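Local structure of WbbM protein (Klebsiella pneumoniae, 6U4B) at residues Pro49-Ala55 with Cys63-Asp67; Asn56-Glu60 with Tyr344-Thr348. The protein is a trimeric, bifunctional glycosyltransferase that apparently polymerises O-antigen. One frame throughout, in Å; residues are numbered along the deposited sequence.

Contact 1. Residues Pro49-Ala55 with Cys63-Asp67; sequences PLHVGKA and CPGDD
His51 and Gly65 meet in a single parallel beta bridge, their CA atoms 4.2 Å apart, where the end of strand 47-51 runs roughly alongside the irregular segment Cys63-Asp67, the two directions differing by 38°. His51 N gives a nearly straight hydrogen bond of 2.7 Å to Pro64 O, lying in the carbonyl plane. The return bond, Asp66 N to His51 O, is longer and more bent, its donor standing 44° out of the carbonyl plane. The strand itself pairs in parallel with strand 29-35 in the sheet of the DUF4422 part, and helix 82-91 touches Leu50 and Val52. Beyond the bridge comes a type II beta turn, His51 to Lys54, with Gly53 at positive phi.

The carboxylate of Asp66 bonds two NH groups of this turn. Its CG lies between the backbone N and the carbonyl carbon (chi1 61°), which carries both oxygens under the turn: Gly53 N binds OD2 at 2.7 Å and Lys54 N binds OD1 at 3.2 Å, each on the syn side. OD1 is also hydrogen-bonded to Ser73 OG, and OD2 to Thr83 OG1. Along the strand, Cys63 SG lies 3.5 Å from His51 N, and Pro49 CG packs on Cys63 CB. The Lys54 chain, extended as far as CE and then turned at its last bond, passes Gly65, its CD 3.6 Å from Gly65 CA, while its CB covers one face of the His51 ring. Lys54 NZ pairs with Glu60 and reaches Asp67 through two waters. With four bonds on one buried carboxylate, Asp66 is probably ionised and its rotation held.

Contact 2. Residues Asn56-Glu60 with Tyr344-Thr348; sequences NSCNE and YLNKT
Cys58 presses its sulfur against the ring of Tyr344 in a Cys sulfur-aromatic contact that joins the DUF4422 part of the chain to helix 344-352 of the family 8 glycosyltransferase part. This is the tight side of a small interface. SG comes within 3.5 Å of Tyr344 CE2 and approaches the ring obliquely, 42° off its normal. The first torsion of Tyr344, with CG turned away from the backbone N, swings the ring toward the loop, and Thr348 OG1 lies over one ring face, offset toward the rim. That hydroxyl also donates to Tyr344 O, which receives Thr348 N from the opposite face of its carbonyl plane.

The Lys347 chain, nearly one helical turn along from Tyr344, bends at chi3 (-81°); this lays CE as well as CD beside Cys58 CB, each at 4.0 Å, and leads the amine on to Asn59. Glu339 accepts from Asn59 ND2 and forms a long, weak ion pair with Lys347. Behind the loop, Ser57 OG accepts from Asn59 N in an ST turn.

Packing is looser toward Asn56, whose O stays 4.0 Å from Tyr344 CE2 and whose side chain turns instead to Phe74 and to Lys554 of the second subunit. A water enters the more polar part, accepting from both Cys58 N and Lys347 NZ. Beside it Lys347 NZ donates to Asn59 OD1 at 2.6 Å, tilted 26° from the amide carbonyl plane.

How the contacts relate
From the N terminus, strand 47-51 leads through its terminal turn into residues 56-60, and the chain then loops round to run alongside the strand end in broadly the same direction at 63-67. Contact 1 thus closes a short loop within the DUF4422 part. Contact 2 takes the middle of that loop and joins it to helix 344-352, closing a far longer excursion of 283 residues. The segments alternate, so the two contacts cross. They lie about 14 Å apart, centre to centre, and meet directly: Glu60 OE1 is 3.1 Å from Lys54 NZ, and His51 CE1 packs on Asn59 O. One loop therefore links the DUF4422 and family 8 parts.

Contact 1. Residues Pro49-Ala55 with Cys63-Asp67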
ATOM      1  N   PRO A  49       1.535 -19.766 -39.416  1.00 48.86           N
ATOM      2  CA  PRO A  49       0.449 -18.875 -38.988  1.00 47.39           C
ATOM      3  C   PRO A  49       0.973 -17.669 -38.222  1.00 45.56           C
ATOM      4  O   PRO A  49       1.950 -17.756 -37.472  1.00 41.80           O
ATOM      5  CB  PRO A  49      -0.410 -19.775 -38.092  1.00 48.96           C
ATOM      6  CG  PRO A  49       0.546 -20.803 -37.570  1.00 48.96           C
ATOM      7  CD  PRO A  49       1.548 -21.037 -38.670  1.00 44.17           C
ATOM      8  N   LEU A  50       0.311 -16.532 -38.425  1.00 41.91           N
ATOM      9  CA  LEU A  50       0.661 -15.286 -37.756  1.00 44.64           C
ATOM     10  C   LEU A  50      -0.586 -14.674 -37.140  1.00 45.24           C
ATOM     11  O   LEU A  50      -1.641 -14.617 -37.782  1.00 41.21           O
ATOM     12  CB  LEU A  50       1.312 -14.286 -38.722  1.00 40.58           C
ATOM     13  CG  LEU A  50       2.748 -14.573 -39.166  1.00 40.28           C
ATOM     14  CD1 LEU A  50       3.204 -13.540 -40.183  1.00 41.83           C
ATOM     15  CD2 LEU A  50       3.685 -14.601 -37.971  1.00 42.36           C
ATOM     16  N   HIS A  51      -0.458 -14.225 -35.896  1.00 43.12           N
ATOM     17  CA  HIS A  51      -1.506 -13.477 -35.209  1.00 40.13           C
ATOM     18  C   HIS A  51      -1.316 -12.009 -35.577  1.00 40.10           C
ATOM     19  O   HIS A  51      -0.500 -11.306 -34.977  1.00 41.78           O
ATOM     20  CB  HIS A  51      -1.419 -13.712 -33.703  1.00 40.02           C
ATOM     21  CG  HIS A  51      -2.465 -12.998 -32.904  1.00 38.02           C
ATOM     22  ND1 HIS A  51      -2.555 -13.112 -31.533  1.00 37.72           N
ATOM     23  CD2 HIS A  51      -3.466 -12.164 -33.276  1.00 37.67           C
ATOM     24  CE1 HIS A  51      -3.563 -12.380 -31.096  1.00 37.37           C
ATOM     25  NE2 HIS A  51      -4.133 -11.793 -32.133  1.00 38.12           N
ATOM     26  N   VAL A  52      -2.064 -11.542 -36.572  1.00 37.88           N
ATOM     27  CA  VAL A  52      -1.898 -10.174 -37.049  1.00 39.38           C
ATOM     28  C   VAL A  52      -2.603  -9.217 -36.098  1.00 44.54           C
ATOM     29  O   VAL A  52      -3.609  -9.560 -35.463  1.00 47.22           O
ATOM     30  CB  VAL A  52      -2.408 -10.017 -38.497  1.00 36.14           C
ATOM     31  CG1 VAL A  52      -1.638 -10.941 -39.423  1.00 36.07           C
ATOM     32  CG2 VAL A  52      -3.906 -10.277 -38.580  1.00 31.99           C
ATOM     33  N   GLY A  53      -2.062  -8.005 -35.988  1.00 36.96           N
ATOM     34  CA  GLY A  53      -2.589  -7.044 -35.034  1.00 41.16           C
ATOM     35  C   GLY A  53      -2.468  -7.481 -33.592  1.00 41.80           C
ATOM     36  O   GLY A  53      -3.278  -7.073 -32.755  1.00 42.00           O
ATOM     37  N   LYS A  54      -1.467  -8.307 -33.275  1.00 37.42           N
ATOM     38  CA  LYS A  54      -1.326  -8.803 -31.911  1.00 38.77           C
ATOM     39  C   LYS A  54      -0.932  -7.698 -30.940  1.00 41.70           C
ATOM     40  O   LYS A  54      -1.228  -7.801 -29.746  1.00 44.49           O
ATOM     41  CB  LYS A  54      -0.302  -9.943 -31.864  1.00 36.65           C
ATOM     42  CG  LYS A  54      -0.249 -10.670 -30.518  1.00 39.76           C
ATOM     43  CD  LYS A  54       0.641 -11.908 -30.569  1.00 37.64           C
ATOM     44  CE  LYS A  54       0.571 -12.686 -29.263  1.00 42.89           C
ATOM     45  NZ  LYS A  54       1.160 -11.924 -28.127  1.00 52.40           N
ATOM     46  N   ALA A  55      -0.281  -6.638 -31.430  1.00 41.97           N
ATOM     47  CA  ALA A  55       0.057  -5.508 -30.572  1.00 43.64           C
ATOM     48  C   ALA A  55      -1.177  -4.848 -29.970  1.00 38.70           C
ATOM     49  O   ALA A  55      -1.078  -4.212 -28.914  1.00 41.70           O
ATOM     50  CB  ALA A  55       0.870  -4.472 -31.354  1.00 41.29           C
ATOM     51  N   CYS A  63      -0.174 -19.021 -32.037  1.00 44.57           N
ATOM     52  CA  CYS A  63       0.836 -18.821 -33.063  1.00 46.92           C
ATOM     53  C   CYS A  63       1.538 -17.500 -32.781  1.00 52.02           C
ATOM     54  O   CYS A  63       1.014 -16.663 -32.036  1.00 50.88           O
ATOM     55  CB  CYS A  63       0.219 -18.826 -34.470  1.00 39.62           C
ATOM     56  SG  CYS A  63      -0.924 -17.462 -34.794  1.00 44.96           S
ATOM     57  N   PRO A  64       2.733 -17.295 -33.336  1.00 56.50           N
ATOM     58  CA  PRO A  64       3.429 -16.021 -33.120  1.00 50.97           C
ATOM     59  C   PRO A  64       2.654 -14.859 -33.719  1.00 44.29           C
ATOM     60  O   PRO A  64       1.829 -15.016 -34.624  1.00 46.51           O
ATOM     61  CB  PRO A  64       4.774 -16.217 -33.834  1.00 51.63           C
ATOM     62  CG  PRO A  64       4.943 -17.703 -33.926  1.00 56.83           C
ATOM     63  CD  PRO A  64       3.566 -18.259 -34.073  1.00 55.56           C
ATOM     64  N   GLY A  65       2.931 -13.668 -33.192  1.00 42.06           N
ATOM     65  CA  GLY A  65       2.283 -12.469 -33.669  1.00 41.93           C
ATOM     66  C   GLY A  65       3.107 -11.743 -34.715  1.00 41.98           C
ATOM     67  O   GLY A  65       4.234 -12.108 -35.040  1.00 38.41           O
ATOM     68  N   ASP A  66       2.510 -10.685 -35.256  1.00 42.02           N
ATOM     69  CA  ASP A  66       3.188  -9.786 -36.179  1.00 41.71           C
ATOM     70  C   ASP A  66       3.829  -8.599 -35.464  1.00 42.32           C
ATOM     71  O   ASP A  66       4.128  -7.590 -36.111  1.00 38.34           O
ATOM     72  CB  ASP A  66       2.205  -9.278 -37.238  1.00 37.70           C
ATOM     73  CG  ASP A  66       1.047  -8.508 -36.630  1.00 40.36           C
ATOM     74  OD1 ASP A  66       0.884  -8.548 -35.391  1.00 38.42           O
ATOM     75  OD2 ASP A  66       0.299  -7.855 -37.383  1.00 39.84           O
ATOM     76  N   ASP A  67       4.046  -8.697 -34.147  1.00 43.81           N
ATOM     77  CA  ASP A  67       4.416  -7.544 -33.332  1.00 45.12           C
ATOM     78  C   ASP A  67       5.786  -7.692 -32.678  1.00 46.85           C
ATOM     79  O   ASP A  67       6.040  -7.066 -31.644  1.00 49.99           O
ATOM     80  CB  ASP A  67       3.348  -7.288 -32.265  1.00 46.32           C
ATOM     81  CG  ASP A  67       3.163  -8.468 -31.334  1.00 51.13           C
ATOM     82  OD1 ASP A  67       3.508  -9.602 -31.734  1.00 52.91           O
ATOM     83  OD2 ASP A  67       2.669  -8.264 -30.205  1.00 53.19           O
TER
HETATM   84  O   HOH W   1      -1.171 -15.374 -30.374  1.00 36.93           O
HETATM   85  O   HOH W   2       1.195  -8.803 -27.829  1.00 40.13           O
HETATM   86  O   HOH W   3       3.977 -11.502 -29.617  1.00 59.51           O

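Contact 2. Residues Asn56-Glu60 with Tyr344-Thr348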
ATOM      1  N   ASN A  56      -2.331  -4.971 -30.620  1.00 41.56           N
ATOM      2  CA  ASN A  56      -3.572  -4.418 -30.099  1.00 45.79           C
ATOM      3  C   ASN A  56      -4.414  -5.449 -29.354  1.00 48.39           C
ATOM      4  O   ASN A  56      -5.476  -5.101 -28.827  1.00 50.37           O
ATOM      5  CB  ASN A  56      -4.394  -3.803 -31.237  1.00 43.93           C
ATOM      6  CG  ASN A  56      -3.664  -2.671 -31.941  1.00 49.01           C
ATOM      7  OD1 ASN A  56      -2.714  -2.099 -31.410  1.00 51.17           O
ATOM      8  ND2 ASN A  56      -4.113  -2.342 -33.150  1.00 49.81           N
ATOM      9  N   SER A  57      -3.967  -6.698 -29.299  1.00 42.73           N
ATOM     10  CA  SER A  57      -4.692  -7.763 -28.627  1.00 46.37           C
ATOM     11  C   SER A  57      -4.023  -8.114 -27.306  1.00 47.10           C
ATOM     12  O   SER A  57      -2.795  -8.070 -27.179  1.00 50.56           O
ATOM     13  CB  SER A  57      -4.774  -9.011 -29.513  1.00 41.74           C
ATOM     14  OG  SER A  57      -5.203 -10.143 -28.772  1.00 40.35           O
ATOM     15  N   CYS A  58      -4.845  -8.464 -26.319  1.00 44.78           N
ATOM     16  CA  CYS A  58      -4.363  -8.987 -25.048  1.00 48.17           C
ATOM     17  C   CYS A  58      -4.326 -10.510 -25.012  1.00 49.71           C
ATOM     18  O   CYS A  58      -3.950 -11.081 -23.982  1.00 44.80           O
ATOM     19  CB  CYS A  58      -5.237  -8.483 -23.894  1.00 53.30           C
ATOM     20  SG  CYS A  58      -5.186  -6.703 -23.621  1.00 58.80           S
ATOM     21  N   ASN A  59      -4.701 -11.176 -26.100  1.00 49.40           N
ATOM     22  CA  ASN A  59      -4.896 -12.616 -26.098  1.00 50.15           C
ATOM     23  C   ASN A  59      -3.831 -13.328 -26.918  1.00 49.94           C
ATOM     24  O   ASN A  59      -3.146 -12.736 -27.757  1.00 50.22           O
ATOM     25  CB  ASN A  59      -6.281 -12.982 -26.644  1.00 51.51           C
ATOM     26  CG  ASN A  59      -7.390 -12.683 -25.662  1.00 56.40           C
ATOM     27  OD1 ASN A  59      -7.410 -11.624 -25.033  1.00 57.30           O
ATOM     28  ND2 ASN A  59      -8.316 -13.624 -25.512  1.00 54.05           N
ATOM     29  N   GLU A  60      -3.697 -14.619 -26.643  1.00 47.46           N
ATOM     30  CA  GLU A  60      -2.934 -15.550 -27.456  1.00 48.12           C
ATOM     31  C   GLU A  60      -3.911 -16.438 -28.217  1.00 48.19           C
ATOM     32  O   GLU A  60      -4.996 -16.757 -27.722  1.00 48.72           O
ATOM     33  CB  GLU A  60      -2.011 -16.421 -26.595  1.00 55.01           C
ATOM     34  CG  GLU A  60      -1.107 -15.650 -25.645  1.00 58.59           C
ATOM     35  CD  GLU A  60       0.093 -15.045 -26.344  1.00 61.37           C
ATOM     36  OE1 GLU A  60       0.542 -13.962 -25.924  1.00 61.98           O
ATOM     37  OE2 GLU A  60       0.585 -15.651 -27.318  1.00 64.25           O
ATOM     38  N   TYR A 344     -11.279  -5.252 -21.911  1.00 50.49           N
ATOM     39  CA  TYR A 344      -9.916  -4.830 -22.216  1.00 49.51           C
ATOM     40  C   TYR A 344      -9.270  -4.161 -21.009  1.00 49.03           C
ATOM     41  O   TYR A 344      -8.093  -4.399 -20.712  1.00 47.56           O
ATOM     42  CB  TYR A 344      -9.912  -3.888 -23.421  1.00 50.70           C
ATOM     43  CG  TYR A 344      -8.527  -3.474 -23.860  1.00 55.89           C
ATOM     44  CD1 TYR A 344      -7.945  -2.305 -23.384  1.00 57.24           C
ATOM     45  CD2 TYR A 344      -7.796  -4.254 -24.747  1.00 62.89           C
ATOM     46  CE1 TYR A 344      -6.677  -1.926 -23.780  1.00 61.54           C
ATOM     47  CE2 TYR A 344      -6.528  -3.879 -25.150  1.00 63.81           C
ATOM     48  CZ  TYR A 344      -5.974  -2.717 -24.663  1.00 66.15           C
ATOM     49  OH  TYR A 344      -4.711  -2.346 -25.063  1.00 72.60           O
ATOM     50  N   LEU A 345     -10.034  -3.332 -20.294  1.00 52.32           N
ATOM     51  CA  LEU A 345      -9.519  -2.683 -19.092  1.00 50.99           C
ATOM     52  C   LEU A 345      -9.103  -3.711 -18.045  1.00 47.31           C
ATOM     53  O   LEU A 345      -8.012  -3.623 -17.474  1.00 51.34           O
ATOM     54  CB  LEU A 345     -10.571  -1.726 -18.529  1.00 50.39           C
ATOM     55  CG  LEU A 345     -10.196  -0.952 -17.261  1.00 55.07           C
ATOM     56  CD1 LEU A 345      -8.914  -0.154 -17.468  1.00 52.49           C
ATOM     57  CD2 LEU A 345     -11.334  -0.032 -16.843  1.00 56.39           C
ATOM     58  N   ASN A 346      -9.958  -4.704 -17.788  1.00 45.72           N
ATOM     59  CA  ASN A 346      -9.636  -5.694 -16.763  1.00 45.10           C
ATOM     60  C   ASN A 346      -8.461  -6.567 -17.180  1.00 40.88           C
ATOM     61  O   ASN A 346      -7.606  -6.894 -16.350  1.00 37.75           O
ATOM     62  CB  ASN A 346     -10.860  -6.549 -16.444  1.00 45.43           C
ATOM     63  CG  ASN A 346     -11.755  -5.912 -15.401  1.00 48.06           C
ATOM     64  OD1 ASN A 346     -11.277  -5.235 -14.490  1.00 50.73           O
ATOM     65  ND2 ASN A 346     -13.062  -6.119 -15.531  1.00 44.74           N
ATOM     66  N   LYS A 347      -8.393  -6.950 -18.459  1.00 42.79           N
ATOM     67  CA  LYS A 347      -7.248  -7.724 -18.932  1.00 46.41           C
ATOM     68  C   LYS A 347      -5.953  -6.939 -18.769  1.00 47.08           C
ATOM     69  O   LYS A 347      -4.918  -7.503 -18.392  1.00 42.24           O
ATOM     70  CB  LYS A 347      -7.447  -8.141 -20.392  1.00 38.58           C
ATOM     71  CG  LYS A 347      -8.466  -9.257 -20.574  1.00 48.31           C
ATOM     72  CD  LYS A 347      -8.362  -9.927 -21.946  1.00 49.72           C
ATOM     73  CE  LYS A 347      -9.076  -9.134 -23.028  1.00 54.21           C
ATOM     74  NZ  LYS A 347      -9.309  -9.963 -24.249  1.00 53.65           N
ATOM     75  N   THR A 348      -5.996  -5.630 -19.033  1.00 46.69           N
ATOM     76  CA  THR A 348      -4.816  -4.793 -18.839  1.00 48.64           C
ATOM     77  C   THR A 348      -4.425  -4.726 -17.367  1.00 49.51           C
ATOM     78  O   THR A 348      -3.250  -4.882 -17.016  1.00 44.19           O
ATOM     79  CB  THR A 348      -5.074  -3.391 -19.390  1.00 45.56           C
ATOM     80  OG1 THR A 348      -5.239  -3.456 -20.814  1.00 51.48           O
ATOM     81  CG2 THR A 348      -3.921  -2.468 -19.052  1.00 46.06           C
TER
HETATM   82  O   HOH W   4      -7.778  -8.231 -26.334  1.00 36.80           O